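Local atomic coordinates of CurF (Lyngbya majuscula, PDB entry 5DP2), a protein that probably forms the cyclopropane ring of curacin A with NADPH, as the enoyl reductase-type cyclopropanase of a polyketide synthase. Residues 38-43 / 87-92; 165-170 / 186-191; 309-314 / 334-339. One frame throughout, in Å; residues are numbered along the deposited sequence.

Contact 1 (38-43 / 87-92); sequences EVEVQI and TVVAVG
V39 and V88 each place CG1 anti to the backbone N (chi1 -179° and 175°), which brings these two methyls together across the strands. V39 CG1 lies 3.8 Å from V88 CG1, and the side chains cross at about a right angle. V41 points to the same face. V104 and L106 of strand 103-107 and L124 of strand 124-126 add to the packing there.

The other face carries E40, Q42, T87 and A90. E40 is extended beyond CG, and its OE2 comes within 3.6 Å of V89 CG2 and 3.6 Å of A90 CB. V89 spans two neighbours here, because its other methyl, CG1, sits 3.7 Å from Q42 CB. E40 OE1 makes a salt bridge with R31, and OE2 is also hydrogen-bonded outside the two strands.

The backbones run antiparallel. Q42 and T87 form a hydrogen-bonded pair with a bond each way. E40 N reaches A90 O at 2.8 Å. E40 O receives V89 N at 2.9 Å and, more weakly, A90 N at 3.4 Å. V89 and A90 thus both face E40, a classic beta bulge. The register slips by one here, so V41 pairs with V88. At the far end G92 N bonds to E38 O at 2.7 Å.

The buried E40 carboxylate thus has methyls of V89 and A90 beside OE2, yet both its oxygens have polar partners. The nearby charge of R31 would probably favour the ionised form.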
loop_
_atom_site.group_PDB
_atom_site.type_symbol
_atom_site.label_atom_id
_atom_site.label_comp_id
_atom_site.label_asym_id
_atom_site.label_seq_id
_atom_site.Cartn_x
_atom_site.Cartn_y
_atom_site.Cartn_z
ATOM N N GLU A 38 -0.161 26.671 2.467
ATOM C CA GLU A 38 -0.933 25.437 2.567
ATOM C C GLU A 38 -1.953 25.322 1.448
ATOM O O GLU A 38 -2.287 26.307 0.794
ATOM C CB GLU A 38 -1.645 25.382 3.914
ATOM C CG GLU A 38 -0.718 25.315 5.115
ATOM C CD GLU A 38 -1.440 25.305 6.447
ATOM O OE1 GLU A 38 -2.535 25.875 6.584
ATOM O OE2 GLU A 38 -0.848 24.762 7.386
ATOM N N VAL A 39 -2.471 24.094 1.270
ATOM C CA VAL A 39 -3.520 23.779 0.313
ATOM C C VAL A 39 -4.596 22.959 1.034
ATOM O O VAL A 39 -4.258 22.054 1.798
ATOM C CB VAL A 39 -2.959 22.939 -0.869
ATOM C CG1 VAL A 39 -4.022 22.614 -1.893
ATOM C CG2 VAL A 39 -1.793 23.650 -1.551
ATOM N N GLU A 40 -5.869 23.263 0.768
ATOM C CA GLU A 40 -6.987 22.481 1.324
ATOM C C GLU A 40 -7.607 21.618 0.216
ATOM O O GLU A 40 -8.020 22.138 -0.840
ATOM C CB GLU A 40 -8.066 23.373 1.919
ATOM C CG GLU A 40 -9.131 22.581 2.672
ATOM C CD GLU A 40 -10.272 23.400 3.188
ATOM O OE1 GLU A 40 -10.776 23.060 4.289
ATOM O OE2 GLU A 40 -10.670 24.353 2.485
ATOM N N VAL A 41 -7.680 20.312 0.487
ATOM C CA VAL A 41 -8.227 19.328 -0.439
ATOM C C VAL A 41 -9.515 18.732 0.165
ATOM O O VAL A 41 -9.518 18.300 1.330
ATOM C CB VAL A 41 -7.221 18.191 -0.696
ATOM C CG1 VAL A 41 -7.790 17.188 -1.687
ATOM C CG2 VAL A 41 -5.898 18.762 -1.198
ATOM N N GLN A 42 -10.594 18.732 -0.615
ATOM C CA GLN A 42 -11.813 18.000 -0.242
ATOM C C GLN A 42 -11.659 16.553 -0.713
ATOM O O GLN A 42 -11.507 16.288 -1.926
ATOM C CB GLN A 42 -13.042 18.645 -0.875
ATOM C CG GLN A 42 -14.312 17.958 -0.379
ATOM C CD GLN A 42 -15.569 18.636 -0.785
ATOM O OE1 GLN A 42 -15.553 19.693 -1.374
ATOM N NE2 GLN A 42 -16.681 18.044 -0.446
ATOM N N ILE A 43 -11.626 15.618 0.225
ATOM C CA ILE A 43 -11.403 14.225 -0.100
ATOM C C ILE A 43 -12.605 13.653 -0.827
ATOM O O ILE A 43 -13.743 13.878 -0.431
ATOM C CB ILE A 43 -11.082 13.411 1.191
ATOM C CG1 ILE A 43 -9.873 13.997 1.898
ATOM C CG2 ILE A 43 -10.913 11.949 0.874
ATOM C CD1 ILE A 43 -8.584 14.017 1.102
ATOM N N THR A 87 -10.136 16.910 -4.506
ATOM C CA THR A 87 -10.173 18.131 -5.304
ATOM C C THR A 87 -9.716 19.306 -4.463
ATOM O O THR A 87 -10.177 19.484 -3.331
ATOM C CB THR A 87 -11.606 18.404 -5.788
ATOM O OG1 THR A 87 -12.098 17.222 -6.449
ATOM C CG2 THR A 87 -11.683 19.608 -6.716
ATOM N N VAL A 88 -8.797 20.115 -4.995
ATOM C CA VAL A 88 -8.368 21.329 -4.281
ATOM C C VAL A 88 -9.556 22.304 -4.197
ATOM O O VAL A 88 -10.129 22.685 -5.226
ATOM C CB VAL A 88 -7.176 21.968 -5.015
ATOM C CG1 VAL A 88 -6.795 23.307 -4.370
ATOM C CG2 VAL A 88 -5.985 21.031 -5.008
ATOM N N VAL A 89 -9.898 22.712 -2.972
ATOM C CA VAL A 89 -11.021 23.626 -2.754
ATOM C C VAL A 89 -10.613 24.996 -2.235
ATOM O O VAL A 89 -11.407 25.932 -2.346
ATOM C CB VAL A 89 -12.117 23.013 -1.865
ATOM C CG1 VAL A 89 -12.824 21.877 -2.608
ATOM C CG2 VAL A 89 -11.576 22.587 -0.510
ATOM N N ALA A 90 -9.420 25.130 -1.675
ATOM C CA ALA A 90 -8.919 26.449 -1.229
ATOM C C ALA A 90 -7.409 26.360 -1.244
ATOM O O ALA A 90 -6.837 25.314 -0.943
ATOM C CB ALA A 90 -9.453 26.808 0.159
ATOM N N VAL A 91 -6.765 27.476 -1.569
ATOM C CA VAL A 91 -5.330 27.520 -1.660
ATOM C C VAL A 91 -4.806 28.698 -0.839
ATOM O O VAL A 91 -5.350 29.811 -0.896
ATOM C CB VAL A 91 -4.898 27.611 -3.142
ATOM C CG1 VAL A 91 -3.408 27.602 -3.284
ATOM C CG2 VAL A 91 -5.489 26.445 -3.955
ATOM N N GLY A 92 -3.724 28.466 -0.103
ATOM C CA GLY A 92 -3.077 29.543 0.632
ATOM C C GLY A 92 -2.628 30.651 -0.316
ATOM O O GLY A 92 -2.311 30.430 -1.497
#

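Contact 2 (165-170 / 186-191). With NAP (NADP nicotinamide-adenine-dinucleotide phosphate), chain B.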
loop_
_atom_site.group_PDB
_atom_site.type_symbol
_atom_site.label_atom_id
_atom_site.label_comp_id
_atom_site.label_asym_id
_atom_site.label_seq_id
_atom_site.Cartn_x
_atom_site.Cartn_y
_atom_site.Cartn_z
ATOM N N HIS A 165 3.848 -13.133 -2.812
ATOM C CA HIS A 165 2.919 -13.661 -1.823
ATOM C C HIS A 165 1.714 -12.763 -1.659
ATOM O O HIS A 165 1.761 -11.558 -1.868
ATOM C CB HIS A 165 3.621 -13.888 -0.492
ATOM C CG HIS A 165 4.538 -15.045 -0.522
ATOM N ND1 HIS A 165 4.063 -16.321 -0.709
ATOM C CD2 HIS A 165 5.881 -15.122 -0.378
ATOM C CE1 HIS A 165 5.100 -17.140 -0.681
ATOM N NE2 HIS A 165 6.214 -16.447 -0.485
ATOM N N ALA A 166 0.591 -13.367 -1.241
ATOM C CA ALA A 166 -0.629 -12.598 -1.000
ATOM C C ALA A 166 -0.940 -11.747 -2.234
ATOM O O ALA A 166 -1.276 -10.550 -2.166
ATOM C CB ALA A 166 -0.547 -11.753 0.258
ATOM N N ALA A 167 -0.902 -12.406 -3.390
ATOM C CA ALA A 167 -1.009 -11.739 -4.682
ATOM C C ALA A 167 -2.404 -11.212 -4.990
ATOM O O ALA A 167 -2.568 -10.462 -5.945
ATOM C CB ALA A 167 -0.493 -12.663 -5.787
ATOM N N SER A 168 -3.391 -11.603 -4.174
ATOM C CA SER A 168 -4.750 -11.099 -4.229
ATOM C C SER A 168 -4.939 -9.727 -3.574
ATOM O O SER A 168 -5.964 -9.108 -3.822
ATOM C CB SER A 168 -5.609 -12.142 -3.480
ATOM O OG SER A 168 -4.880 -12.657 -2.332
ATOM N N GLY A 169 -4.014 -9.343 -2.697
ATOM C CA GLY A 169 -4.169 -8.114 -1.937
ATOM C C GLY A 169 -3.688 -6.889 -2.707
ATOM O O GLY A 169 -3.377 -6.963 -3.897
ATOM N N GLY A 170 -3.674 -5.745 -2.043
ATOM C CA GLY A 170 -3.348 -4.489 -2.718
ATOM C C GLY A 170 -1.904 -4.448 -3.207
ATOM O O GLY A 170 -1.623 -4.261 -4.397
ATOM N N VAL A 186 5.948 -14.511 -13.150
ATOM C CA VAL A 186 5.313 -14.432 -11.842
ATOM C C VAL A 186 4.889 -15.824 -11.345
ATOM O O VAL A 186 4.199 -16.568 -12.047
ATOM C CB VAL A 186 4.082 -13.492 -11.878
ATOM C CG1 VAL A 186 3.260 -13.594 -10.602
ATOM C CG2 VAL A 186 4.536 -12.062 -12.100
ATOM N N PHE A 187 5.255 -16.098 -10.102
ATOM C CA PHE A 187 4.738 -17.204 -9.315
ATOM C C PHE A 187 3.952 -16.539 -8.184
ATOM O O PHE A 187 4.485 -15.680 -7.502
ATOM C CB PHE A 187 5.884 -18.038 -8.743
ATOM C CG PHE A 187 6.713 -18.767 -9.769
ATOM C CD1 PHE A 187 7.566 -18.095 -10.636
ATOM C CD2 PHE A 187 6.667 -20.137 -9.858
ATOM C CE1 PHE A 187 8.315 -18.756 -11.570
ATOM C CE2 PHE A 187 7.422 -20.810 -10.796
ATOM C CZ PHE A 187 8.252 -20.119 -11.656
ATOM N N ALA A 188 2.690 -16.852 -8.029
ATOM C CA ALA A 188 1.843 -16.163 -7.044
ATOM C C ALA A 188 1.345 -17.121 -5.999
ATOM O O ALA A 188 1.111 -18.304 -6.271
ATOM C CB ALA A 188 0.658 -15.529 -7.761
ATOM N N THR A 189 1.142 -16.593 -4.792
ATOM C CA THR A 189 0.404 -17.338 -3.760
ATOM C C THR A 189 -0.801 -16.528 -3.308
ATOM O O THR A 189 -0.780 -15.293 -3.260
ATOM C CB THR A 189 1.260 -17.737 -2.551
ATOM O OG1 THR A 189 1.507 -16.575 -1.746
ATOM C CG2 THR A 189 2.545 -18.423 -2.975
ATOM N N THR A 190 -1.870 -17.244 -2.963
ATOM C CA THR A 190 -3.078 -16.636 -2.417
ATOM C C THR A 190 -3.870 -17.752 -1.715
ATOM O O THR A 190 -3.540 -18.935 -1.791
ATOM C CB THR A 190 -3.910 -15.941 -3.528
ATOM O OG1 THR A 190 -4.985 -15.240 -2.947
ATOM C CG2 THR A 190 -4.476 -16.930 -4.527
ATOM N N SER A 191 -4.934 -17.357 -1.032
ATOM C CA SER A 191 -5.735 -18.336 -0.303
ATOM C C SER A 191 -6.486 -19.237 -1.297
ATOM O O SER A 191 -6.790 -18.822 -2.431
ATOM C CB SER A 191 -6.707 -17.613 0.604
ATOM O OG SER A 191 -6.026 -16.860 1.598
HETATM P PA NAP B . -3.663 -6.676 1.507
HETATM O O1A NAP B . -4.763 -6.206 0.618
HETATM O O2A NAP B . -2.497 -7.377 0.912
HETATM O O5B NAP B . -4.338 -7.567 2.649
HETATM C C5B NAP B . -3.553 -8.443 3.469
HETATM C C4B NAP B . -3.129 -9.704 2.747
HETATM O O4B NAP B . -2.533 -10.570 3.684
HETATM C C3B NAP B . -4.254 -10.442 2.083
HETATM O O3B NAP B . -4.024 -10.427 0.672
HETATM C C2B NAP B . -4.201 -11.871 2.657
HETATM O O2B NAP B . -4.255 -12.941 1.756
HETATM C C1B NAP B . -2.827 -11.928 3.296
HETATM N N9A NAP B . -2.762 -12.711 4.523
HETATM C C8A NAP B . -3.052 -12.277 5.798
HETATM N N7A NAP B . -2.873 -13.277 6.693
HETATM C C5A NAP B . -2.458 -14.341 5.991
HETATM C C6A NAP B . -2.093 -15.681 6.318
HETATM N N6A NAP B . -2.131 -16.094 7.601
HETATM N N1A NAP B . -1.713 -16.491 5.338
HETATM C C2A NAP B . -1.687 -16.046 4.077
HETATM N N3A NAP B . -2.001 -14.820 3.649
HETATM C C4A NAP B . -2.399 -13.988 4.599
HETATM O O3 NAP B . -3.110 -5.442 2.380
HETATM P PN NAP B . -2.120 -4.257 1.958
HETATM O O1N NAP B . -2.614 -3.023 2.608
HETATM O O2N NAP B . -1.899 -4.255 0.473
HETATM O O5D NAP B . -0.811 -4.681 2.705
HETATM C C5D NAP B . -0.121 -5.879 2.280
HETATM C C4D NAP B . 0.885 -6.315 3.374
HETATM O O4D NAP B . 2.036 -5.522 3.239
HETATM C C3D NAP B . 0.404 -6.096 4.814
HETATM O O3D NAP B . 1.051 -7.068 5.646
HETATM C C2D NAP B . 0.866 -4.693 5.115
HETATM O O2D NAP B . 1.030 -4.508 6.525
HETATM C C1D NAP B . 2.165 -4.627 4.356
HETATM N N1N NAP B . 2.611 -3.355 3.747
HETATM C C2N NAP B . 3.842 -2.875 4.033
HETATM C C3N NAP B . 4.327 -1.693 3.480
HETATM C C7N NAP B . 5.694 -1.211 3.827
HETATM O O7N NAP B . 5.949 -0.082 3.467
HETATM N N7N NAP B . 6.541 -2.042 4.492
HETATM C C4N NAP B . 3.513 -0.975 2.598
HETATM C C5N NAP B . 2.253 -1.489 2.317
HETATM C C6N NAP B . 1.813 -2.685 2.897
HETATM P P2B NAP B . -5.586 -13.437 1.022
HETATM O O1X NAP B . -5.977 -12.337 0.044
HETATM O O2X NAP B . -5.134 -14.701 0.348
HETATM O O3X NAP B . -6.629 -13.642 2.093
#
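The pocket for the 2'-phosphate of NADP is built where S168 and T190 meet. S168 OG donates to phosphate oxygen O1X at 2.6 Å, and T190 OG1 lies 2.7 Å from S168 OG. The S168 hydroxyl is turned between its own backbone N and carbonyl carbon (chi1 38°), which puts it between T190 and the phosphate. S191 holds the neighbouring oxygen, O2X, with two groups: OG at 2.6 Å and the backbone N at 3.0 Å. S191 OG is also bonded to R210, and K194 NZ is hydrogen-bonded to the cofactor.

Strand 161-164, helix 170-181 and strand 185-190 form the first beta-alpha-beta unit of the Rossmann fold, and the cofactor sits at the C-terminal ends of the two strands. G169 is the N-cap of the helix. G170 N, in its first turn, gives a bond to diphosphate oxygen O1A at 2.9 Å. A side chain on G169 would run into O2A of the diphosphate.

Behind the pocket, H165 meets T189. H165 ND1 and T189 OG1 are 2.8 Å apart, with the hydroxyl at the ring edge and near its plane. T189 CG2 lies close to ND1. H165 NE2 is bonded to N243 OD1, and F214 packs edge-to-face with the ring. A leucine in place of H165 would probably leave T189 OG1 and N243 OD1 without their shared partner. The backbone is joined by A167 N, which meets T189 O at 2.9 Å in an almost straight bond (174°). Beside it, A167 CB touches A188 CB at 3.7 Å.

Contact 3 (309-314 / 334-339); sequences KPLPYK and IGKIVV
P312 O accepts two hydrogens from segment 334-339. K336 N gives a hydrogen bond to it at 2.9 Å, tilted somewhat from the carbonyl plane. G335 CA adds a CA-H...O contact to the same P312 O at 3.3 Å. K336 O and K314 O are each met in the same way. K336 O takes K314 N at 3.0 Å and faces Y313 CA at 3.1 Å. K314 O takes V338 N at 2.9 Å, with a nearly straight N-H (175°), and I337 CA approaches the same oxygen. These backbone bonds make a parallel pair of strands, with Y313 opposite K336 and K314 opposite I337.

G335 sits at the entry to this pairing with a positive phi (89°). A CB there would collide with P312 O and with the preceding carbonyl, so only the bare CA can come this close.

The side chains add modest apolar contact. P312 CG touches I334 CG2 at 4.2 Å. Y313 CB rests against V338 CG2 at 4.1 Å. Y313 CG sits between its backbone N and carbonyl carbon (chi1 62°), and the side chain touches V134 and E135 of helix 133-136. L311 fits between this contact and Q173 and Q177 of helix 170-181.

The K336 side chain has two conformers. In one, its bent chain leads away from segment 309-314 to about 5 Å from the bound NADP, and NZ meets E83, S142 and N49, so these bonds are not fixed.

Strand 313-317, helix 321-329 and strand 336-340 form a beta-alpha-beta unit. Its last strand also pairs with strand 39-48 of the GroES-like region, the return to the catalytic domain familiar from medium-chain dehydrogenases and reductases.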
loop_
_atom_site.group_PDB
_atom_site.type_symbol
_atom_site.label_atom_id
_atom_site.label_comp_id
_atom_site.label_asym_id
_atom_site.label_seq_id
_atom_site.Cartn_x
_atom_site.Cartn_y
_atom_site.Cartn_z
ATOM N N LYS A 309 -2.627 -0.302 -14.719
ATOM C CA LYS A 309 -4.053 -0.066 -14.607
ATOM C C LYS A 309 -4.448 0.020 -13.142
ATOM O O LYS A 309 -3.776 -0.559 -12.278
ATOM C CB LYS A 309 -4.837 -1.218 -15.249
ATOM C CG LYS A 309 -4.558 -1.493 -16.700
ATOM C CD LYS A 309 -5.438 -0.697 -17.615
ATOM C CE LYS A 309 -5.470 -1.254 -19.038
ATOM N NZ LYS A 309 -4.367 -0.840 -19.943
ATOM N N PRO A 310 -5.553 0.697 -12.841
ATOM C CA PRO A 310 -6.074 0.654 -11.487
ATOM C C PRO A 310 -6.239 -0.782 -11.018
ATOM O O PRO A 310 -6.501 -1.714 -11.805
ATOM C CB PRO A 310 -7.442 1.331 -11.590
ATOM C CG PRO A 310 -7.407 2.107 -12.837
ATOM C CD PRO A 310 -6.417 1.476 -13.750
ATOM N N LEU A 311 -6.112 -0.977 -9.708
ATOM C CA LEU A 311 -6.406 -2.297 -9.126
ATOM C C LEU A 311 -7.881 -2.598 -9.185
ATOM O O LEU A 311 -8.708 -1.682 -9.187
ATOM C CB LEU A 311 -5.946 -2.340 -7.664
ATOM C CG LEU A 311 -4.490 -2.019 -7.407
ATOM C CD1 LEU A 311 -4.189 -2.208 -5.923
ATOM C CD2 LEU A 311 -3.555 -2.839 -8.305
ATOM N N PRO A 312 -8.247 -3.892 -9.143
ATOM C CA PRO A 312 -9.641 -4.250 -8.801
ATOM C C PRO A 312 -10.018 -3.574 -7.488
ATOM O O PRO A 312 -9.157 -3.432 -6.606
ATOM C CB PRO A 312 -9.594 -5.784 -8.665
ATOM C CG PRO A 312 -8.399 -6.183 -9.466
ATOM C CD PRO A 312 -7.412 -5.096 -9.232
ATOM N N TYR A 313 -11.275 -3.203 -7.369
ATOM C CA TYR A 313 -11.694 -2.511 -6.149
ATOM C C TYR A 313 -13.139 -2.837 -5.804
ATOM O O TYR A 313 -13.925 -3.297 -6.623
ATOM C CB TYR A 313 -11.504 -0.987 -6.266
ATOM C CG TYR A 313 -12.322 -0.322 -7.357
ATOM C CD1 TYR A 313 -13.686 -0.037 -7.164
ATOM C CD2 TYR A 313 -11.768 -0.037 -8.599
ATOM C CE1 TYR A 313 -14.450 0.534 -8.167
ATOM C CE2 TYR A 313 -12.514 0.554 -9.607
ATOM C CZ TYR A 313 -13.857 0.837 -9.387
ATOM O OH TYR A 313 -14.612 1.403 -10.394
ATOM N N LYS A 314 -13.465 -2.547 -4.546
ATOM C CA LYS A 314 -14.820 -2.579 -4.032
ATOM C C LYS A 314 -15.062 -1.276 -3.261
ATOM O O LYS A 314 -14.229 -0.909 -2.413
ATOM C CB LYS A 314 -15.061 -3.779 -3.122
ATOM C CG LYS A 314 -16.519 -3.821 -2.654
ATOM C CD LYS A 314 -16.864 -5.054 -1.846
ATOM C CE LYS A 314 -18.242 -4.963 -1.258
ATOM N NZ LYS A 314 -19.271 -5.169 -2.299
ATOM N N ILE A 334 -10.289 -8.780 -3.508
ATOM C CA ILE A 334 -9.195 -8.794 -4.473
ATOM C C ILE A 334 -8.863 -7.322 -4.746
ATOM O O ILE A 334 -9.761 -6.561 -5.148
ATOM C CB ILE A 334 -9.585 -9.462 -5.806
ATOM C CG1 ILE A 334 -10.122 -10.878 -5.599
ATOM C CG2 ILE A 334 -8.425 -9.388 -6.797
ATOM C CD1 ILE A 334 -9.061 -11.865 -5.236
ATOM N N GLY A 335 -7.619 -6.914 -4.542
ATOM C CA GLY A 335 -7.248 -5.522 -4.847
ATOM C C GLY A 335 -7.457 -4.594 -3.666
ATOM O O GLY A 335 -6.889 -4.826 -2.579
ATOM N N LYS A 336 -8.240 -3.538 -3.879
ATOM C CA LYS A 336 -8.352 -2.429 -2.946
ATOM C C LYS A 336 -9.801 -2.267 -2.430
ATOM O O LYS A 336 -10.760 -2.459 -3.186
ATOM C CB LYS A 336 -7.877 -1.115 -3.618
ATOM C CG LYS A 336 -7.275 -0.061 -2.665
ATOM C CD LYS A 336 -5.842 -0.385 -2.267
ATOM C CE LYS A 336 -5.267 0.626 -1.262
ATOM N NZ LYS A 336 -3.834 0.360 -0.924
ATOM N N ILE A 337 -9.920 -1.818 -1.177
ATOM C CA ILE A 337 -11.203 -1.409 -0.636
ATOM C C ILE A 337 -11.181 0.108 -0.541
ATOM O O ILE A 337 -10.290 0.683 0.092
ATOM C CB ILE A 337 -11.426 -2.105 0.695
ATOM C CG1 ILE A 337 -11.412 -3.628 0.472
ATOM C CG2 ILE A 337 -12.731 -1.622 1.316
ATOM C CD1 ILE A 337 -11.049 -4.389 1.717
ATOM N N VAL A 338 -12.122 0.731 -1.257
ATOM C CA VAL A 338 -12.140 2.197 -1.406
ATOM C C VAL A 338 -13.394 2.757 -0.769
ATOM O O VAL A 338 -14.491 2.311 -1.052
ATOM C CB VAL A 338 -12.070 2.601 -2.902
ATOM C CG1 VAL A 338 -12.132 4.108 -3.067
ATOM C CG2 VAL A 338 -10.801 2.046 -3.562
ATOM N N VAL A 339 -13.211 3.792 0.080
ATOM C CA VAL A 339 -14.330 4.460 0.741
ATOM C C VAL A 339 -14.568 5.810 0.047
ATOM O O VAL A 339 -13.639 6.600 -0.150
ATOM C CB VAL A 339 -14.029 4.644 2.245
ATOM C CG1 VAL A 339 -15.131 5.430 2.944
ATOM C CG2 VAL A 339 -13.836 3.275 2.891
#

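The contacts follow one another along the chain without overlap. Contacts 1 and 2 lie on opposite sides of the chain's centre, with centres 37 Å apart. Contact 1 belongs to the mixed sheet of the GroES-like part, and contact 2 to the parallel sheet of the Rossmann part. Contact 3 lies between them, 25 Å from contact 1 and 15 Å from contact 2, centre to centre. It shares the mixed sheet with contact 1, because strands 39-48 and 336-340 are neighbours. It touches contact 2 directly: S168 O and G335 N are 2.8 Å apart, a probable hydrogen bond. The residue leading into strand 336-340 thus joins the cofactor-binding loop to a strand of the mixed sheet.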